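Probable transcriptional regulator, AsnC family (Thermus thermophilus, PDB 2DJW) is a stand-alone RAM-domain protein of the Lrp/AsnC family whose precise role is unknown, though the family is generally linked to sequence-specific DNA binding. Local coordinates at residues E50-D53 with D54-Q58; G59-L63 with E64-R68. All coordinates share one frame; numbering follows the deposited sequence.

How the contacts relate
Following the chain from its N terminus, contact 1 (50-53 with 54-58) comes first, on the helix that follows strand 40-46, and it closes before contact 2 (59-63 with 64-68) opens. The two therefore stand in series, their centres about 12 Å apart. Contact 1 joins successive turns of helix 52-60; contact 2 closes the short loop by which that helix gives way to strand 66-77. They meet at the end of the helix, where Val-55 O to Ile-60 N and Val-56 O to Leu-61 N, each 2.7 Å, are probable hydrogen bonds. Together they carry the chain from the helix back into the antiparallel sheet, and both touch the same third subunit.

Contact 1: E50-D53 with D54-Q58; sequences EELD and DVVTQ
Asp-53 meets Thr-57 and Gln-58 across one turn of helix 52-60, the second helix of this RAM domain, an alpha/beta fold of the dimeric alpha-beta barrel clan. The backbone bonds show where the helix widens. Val-56 N reaches Leu-52 O at 2.8 Å, an ordinary alpha-helical step, but Gln-58 N bonds Asp-53 O five residues back at 2.9 Å, in line with its C=O (173°), as in a pi-type turn.

Among the side chains, Asp-53 places CG anti to its own N (chi1 -162°), which carries OD1 to Thr-57 OG1; this 3.2 Å bond, donated by the hydroxyl, is weak. Asp-53 OD2 has a long, weak ion pair with Arg-76 of a second subunit.

Apolar packing occupies another face. Leu-52 and Val-56 lie side by side, Leu-52 CD2 to Val-56 CG2 3.5 Å, and both side chains also touch strand 66-77.

Two acidic side chains, Glu-51 and Asp-54, come close together. Glu-51 CG passes 3.3 Å from Asp-54 OD2, with the two carboxylate planes almost perpendicular (89°), while Glu-51 OE2 accepts a bond from Lys-47 N. Glu-50 and Asp-54 are zinc-binding residues, although this chain carries no zinc. A water donates to Asp-54 OD1 at 2.7 Å and, weakly, to Glu-50 O.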
loop_
_atom_site.group_PDB
_atom_site.type_symbol
_atom_site.label_atom_id
_atom_site.label_comp_id
_atom_site.label_asym_id
_atom_site.label_seq_id
_atom_site.Cartn_x
_atom_site.Cartn_y
_atom_site.Cartn_z
ATOM N N GLU A 50 -26.447 14.432 1.343
ATOM C CA GLU A 50 -27.038 13.693 0.238
ATOM C C GLU A 50 -26.728 14.338 -1.101
ATOM O O GLU A 50 -26.778 13.676 -2.140
ATOM C CB GLU A 50 -28.552 13.553 0.422
ATOM C CG GLU A 50 -28.985 12.616 1.549
ATOM C CD GLU A 50 -29.017 13.293 2.905
ATOM O OE1 GLU A 50 -28.733 14.509 2.991
ATOM O OE2 GLU A 50 -29.323 12.605 3.902
ATOM N N GLU A 51 -26.388 15.625 -1.064
ATOM C CA GLU A 51 -26.050 16.368 -2.266
ATOM C C GLU A 51 -24.716 15.918 -2.873
ATOM O O GLU A 51 -24.401 16.257 -4.025
ATOM C CB GLU A 51 -26.065 17.886 -2.025
ATOM C CG GLU A 51 -26.291 18.640 -3.333
ATOM C CD GLU A 51 -26.105 20.131 -3.252
ATOM O OE1 GLU A 51 -26.608 20.817 -4.154
ATOM O OE2 GLU A 51 -25.453 20.626 -2.325
ATOM N N LEU A 52 -23.948 15.150 -2.101
ATOM C CA LEU A 52 -22.741 14.502 -2.610
ATOM C C LEU A 52 -23.025 13.571 -3.795
ATOM O O LEU A 52 -22.179 13.407 -4.665
ATOM C CB LEU A 52 -22.054 13.703 -1.500
ATOM C CG LEU A 52 -20.765 14.176 -0.830
ATOM C CD1 LEU A 52 -20.262 13.097 0.118
ATOM C CD2 LEU A 52 -19.678 14.556 -1.833
ATOM N N ASP A 53 -24.196 12.936 -3.801
ATOM C CA ASP A 53 -24.612 12.106 -4.928
ATOM C C ASP A 53 -24.661 12.922 -6.232
ATOM O O ASP A 53 -24.168 12.475 -7.276
ATOM C CB ASP A 53 -25.972 11.457 -4.661
ATOM C CG ASP A 53 -26.243 10.257 -5.576
ATOM O OD1 ASP A 53 -25.433 9.300 -5.596
ATOM O OD2 ASP A 53 -27.275 10.264 -6.269
ATOM N N ASP A 54 -25.227 14.127 -6.145
ATOM C CA ASP A 54 -25.283 15.056 -7.263
ATOM C C ASP A 54 -23.915 15.443 -7.820
ATOM O O ASP A 54 -23.743 15.498 -9.042
ATOM C CB ASP A 54 -26.075 16.304 -6.870
ATOM C CG ASP A 54 -27.435 15.967 -6.271
ATOM O OD1 ASP A 54 -27.991 14.887 -6.601
ATOM O OD2 ASP A 54 -27.944 16.774 -5.455
ATOM N N VAL A 55 -22.949 15.707 -6.938
ATOM C CA VAL A 55 -21.618 16.149 -7.369
ATOM C C VAL A 55 -20.694 15.023 -7.762
ATOM O O VAL A 55 -20.003 15.128 -8.768
ATOM C CB VAL A 55 -20.928 17.240 -6.418
ATOM C CG1 VAL A 55 -21.597 17.346 -5.092
ATOM C CG2 VAL A 55 -19.429 17.010 -6.260
ATOM N N VAL A 56 -20.687 13.943 -6.981
ATOM C CA VAL A 56 -19.734 12.848 -7.206
ATOM C C VAL A 56 -20.305 11.787 -8.139
ATOM O O VAL A 56 -19.753 11.567 -9.215
ATOM C CB VAL A 56 -19.206 12.190 -5.888
ATOM C CG1 VAL A 56 -18.160 11.131 -6.205
ATOM C CG2 VAL A 56 -18.615 13.227 -4.937
ATOM N N THR A 57 -21.401 11.137 -7.739
ATOM C CA THR A 57 -21.923 9.989 -8.492
ATOM C C THR A 57 -22.578 10.371 -9.830
ATOM O O THR A 57 -22.377 9.700 -10.822
ATOM C CB THR A 57 -22.899 9.143 -7.654
ATOM O OG1 THR A 57 -22.338 8.903 -6.361
ATOM C CG2 THR A 57 -23.199 7.791 -8.332
ATOM N N GLN A 58 -23.362 11.441 -9.844
ATOM C CA GLN A 58 -24.053 11.849 -11.066
ATOM C C GLN A 58 -23.237 12.888 -11.804
ATOM O O GLN A 58 -23.437 13.105 -12.996
ATOM C CB GLN A 58 -25.461 12.413 -10.785
ATOM C CG GLN A 58 -26.319 11.694 -9.723
ATOM C CD GLN A 58 -26.664 10.233 -10.035
ATOM O OE1 GLN A 58 -27.054 9.482 -9.135
ATOM N NE2 GLN A 58 -26.528 9.827 -11.303
HETATM O O HOH W 1 -29.286 14.215 -4.309
#

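Contact 2: G59-L63 with E64-R68; sequences GILSL and EGVER
Val-66 turns its two methyls back onto the end of helix 52-60 and the loop after it. Val-66 CG2 meets Leu-61 CD2 at 3.9 Å and Val-66 CG1 meets Ile-60 CG2 at 4.2 Å; both neighbouring side chains cross the valine at about a right angle. With chi1 at -48°, Val-66 CG1 stands beside the valine's own N, and from there it also lies 3.7 Å from Ile-60 O. Leu-63 CB, 4.5 Å from Val-66 CG1, marks the looser margin. Cut back to an alanine, Val-66 loses both methyls, which would probably open a gap beside Leu-61 CD2 and Ile-60 CG2 between helix end and strand.

Two turns set this geometry. A type I turn runs from Ile-60 to Leu-63, with Leu-63 N bonded to Ile-60 O at 3.0 Å; a type II turn follows from Leu-63 to Val-66, with Gly-65 at a positive phi of 111°, where a side chain would collide with the carbonyl oxygen before it.

Farther out, Leu-63 packs on helix 15-22 and Glu-64 OE2 forms a salt bridge with Arg-11. Beyond the turns, Glu-67 and Arg-68 share Arg-9 of strand 2-10 as their partner, a classic beta bulge at the start of strand 66-77, an edge strand of this chain's antiparallel sheet in the RAM domain.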
loop_
_atom_site.group_PDB
_atom_site.type_symbol
_atom_site.label_atom_id
_atom_site.label_comp_id
_atom_site.label_asym_id
_atom_site.label_seq_id
_atom_site.Cartn_x
_atom_site.Cartn_y
_atom_site.Cartn_z
ATOM N N GLY A 59 -22.313 13.528 -11.092
ATOM C CA GLY A 59 -21.618 14.722 -11.592
ATOM C C GLY A 59 -20.200 14.467 -12.055
ATOM O O GLY A 59 -19.886 14.701 -13.209
ATOM N N ILE A 60 -19.336 14.000 -11.160
ATOM C CA ILE A 60 -17.945 13.706 -11.527
ATOM C C ILE A 60 -17.832 12.327 -12.175
ATOM O O ILE A 60 -17.154 12.163 -13.204
ATOM C CB ILE A 60 -16.953 13.825 -10.301
ATOM C CG1 ILE A 60 -16.814 15.279 -9.856
ATOM C CG2 ILE A 60 -15.589 13.228 -10.629
ATOM C CD1 ILE A 60 -16.101 15.497 -8.538
ATOM N N LEU A 61 -18.475 11.333 -11.570
ATOM C CA LEU A 61 -18.253 9.936 -11.982
ATOM C C LEU A 61 -19.031 9.563 -13.248
ATOM O O LEU A 61 -18.807 8.489 -13.835
ATOM C CB LEU A 61 -18.540 8.948 -10.843
ATOM C CG LEU A 61 -17.692 8.966 -9.564
ATOM C CD1 LEU A 61 -18.355 8.085 -8.504
ATOM C CD2 LEU A 61 -16.244 8.534 -9.797
ATOM N N SER A 62 -19.922 10.459 -13.670
ATOM C CA SER A 62 -20.641 10.309 -14.930
ATOM C C SER A 62 -19.865 10.989 -16.045
ATOM O O SER A 62 -20.394 11.205 -17.154
ATOM C CB SER A 62 -22.028 10.941 -14.839
ATOM O OG SER A 62 -21.945 12.339 -15.081
ATOM N N LEU A 63 -18.621 11.367 -15.744
ATOM C CA LEU A 63 -17.789 12.007 -16.748
ATOM C C LEU A 63 -16.794 11.032 -17.291
ATOM O O LEU A 63 -16.279 10.170 -16.567
ATOM C CB LEU A 63 -17.096 13.268 -16.227
ATOM C CG LEU A 63 -17.946 14.468 -15.782
ATOM C CD1 LEU A 63 -17.018 15.615 -15.394
ATOM C CD2 LEU A 63 -18.946 14.934 -16.844
ATOM N N GLU A 64 -16.539 11.177 -18.587
ATOM C CA GLU A 64 -15.606 10.325 -19.294
ATOM C C GLU A 64 -14.169 10.615 -18.849
ATOM O O GLU A 64 -13.728 11.765 -18.874
ATOM C CB GLU A 64 -15.824 10.483 -20.822
ATOM C CG GLU A 64 -14.575 10.489 -21.704
ATOM C CD GLU A 64 -13.772 9.212 -21.600
ATOM O OE1 GLU A 64 -14.363 8.147 -21.304
ATOM O OE2 GLU A 64 -12.543 9.279 -21.828
ATOM N N GLY A 65 -13.463 9.573 -18.424
ATOM C CA GLY A 65 -12.039 9.674 -18.104
ATOM C C GLY A 65 -11.588 9.553 -16.643
ATOM O O GLY A 65 -10.384 9.457 -16.367
ATOM N N VAL A 66 -12.535 9.561 -15.702
ATOM C CA VAL A 66 -12.180 9.545 -14.276
ATOM C C VAL A 66 -11.893 8.121 -13.784
ATOM O O VAL A 66 -12.748 7.233 -13.847
ATOM C CB VAL A 66 -13.214 10.283 -13.373
ATOM C CG1 VAL A 66 -13.584 11.672 -13.939
ATOM C CG2 VAL A 66 -14.435 9.457 -13.178
ATOM N N GLU A 67 -10.671 7.902 -13.331
ATOM C CA GLU A 67 -10.274 6.599 -12.835
ATOM C C GLU A 67 -10.745 6.348 -11.385
ATOM O O GLU A 67 -11.470 5.379 -11.121
ATOM C CB GLU A 67 -8.761 6.430 -12.966
ATOM C CG GLU A 67 -8.309 6.189 -14.397
ATOM C CD GLU A 67 -6.813 6.172 -14.536
ATOM O OE1 GLU A 67 -6.313 5.584 -15.519
ATOM O OE2 GLU A 67 -6.126 6.760 -13.675
ATOM N N ARG A 68 -10.321 7.217 -10.462
ATOM C CA ARG A 68 -10.713 7.142 -9.055
ATOM C C ARG A 68 -11.094 8.515 -8.516
ATOM O O ARG A 68 -10.515 9.539 -8.898
ATOM C CB ARG A 68 -9.586 6.570 -8.181
ATOM C CG ARG A 68 -9.210 5.100 -8.457
ATOM C CD ARG A 68 -10.184 4.083 -7.828
ATOM N NE ARG A 68 -9.838 2.730 -8.266
ATOM C CZ ARG A 68 -9.228 1.808 -7.514
ATOM N NH1 ARG A 68 -8.910 2.049 -6.238
ATOM N NH2 ARG A 68 -8.954 0.614 -8.035
#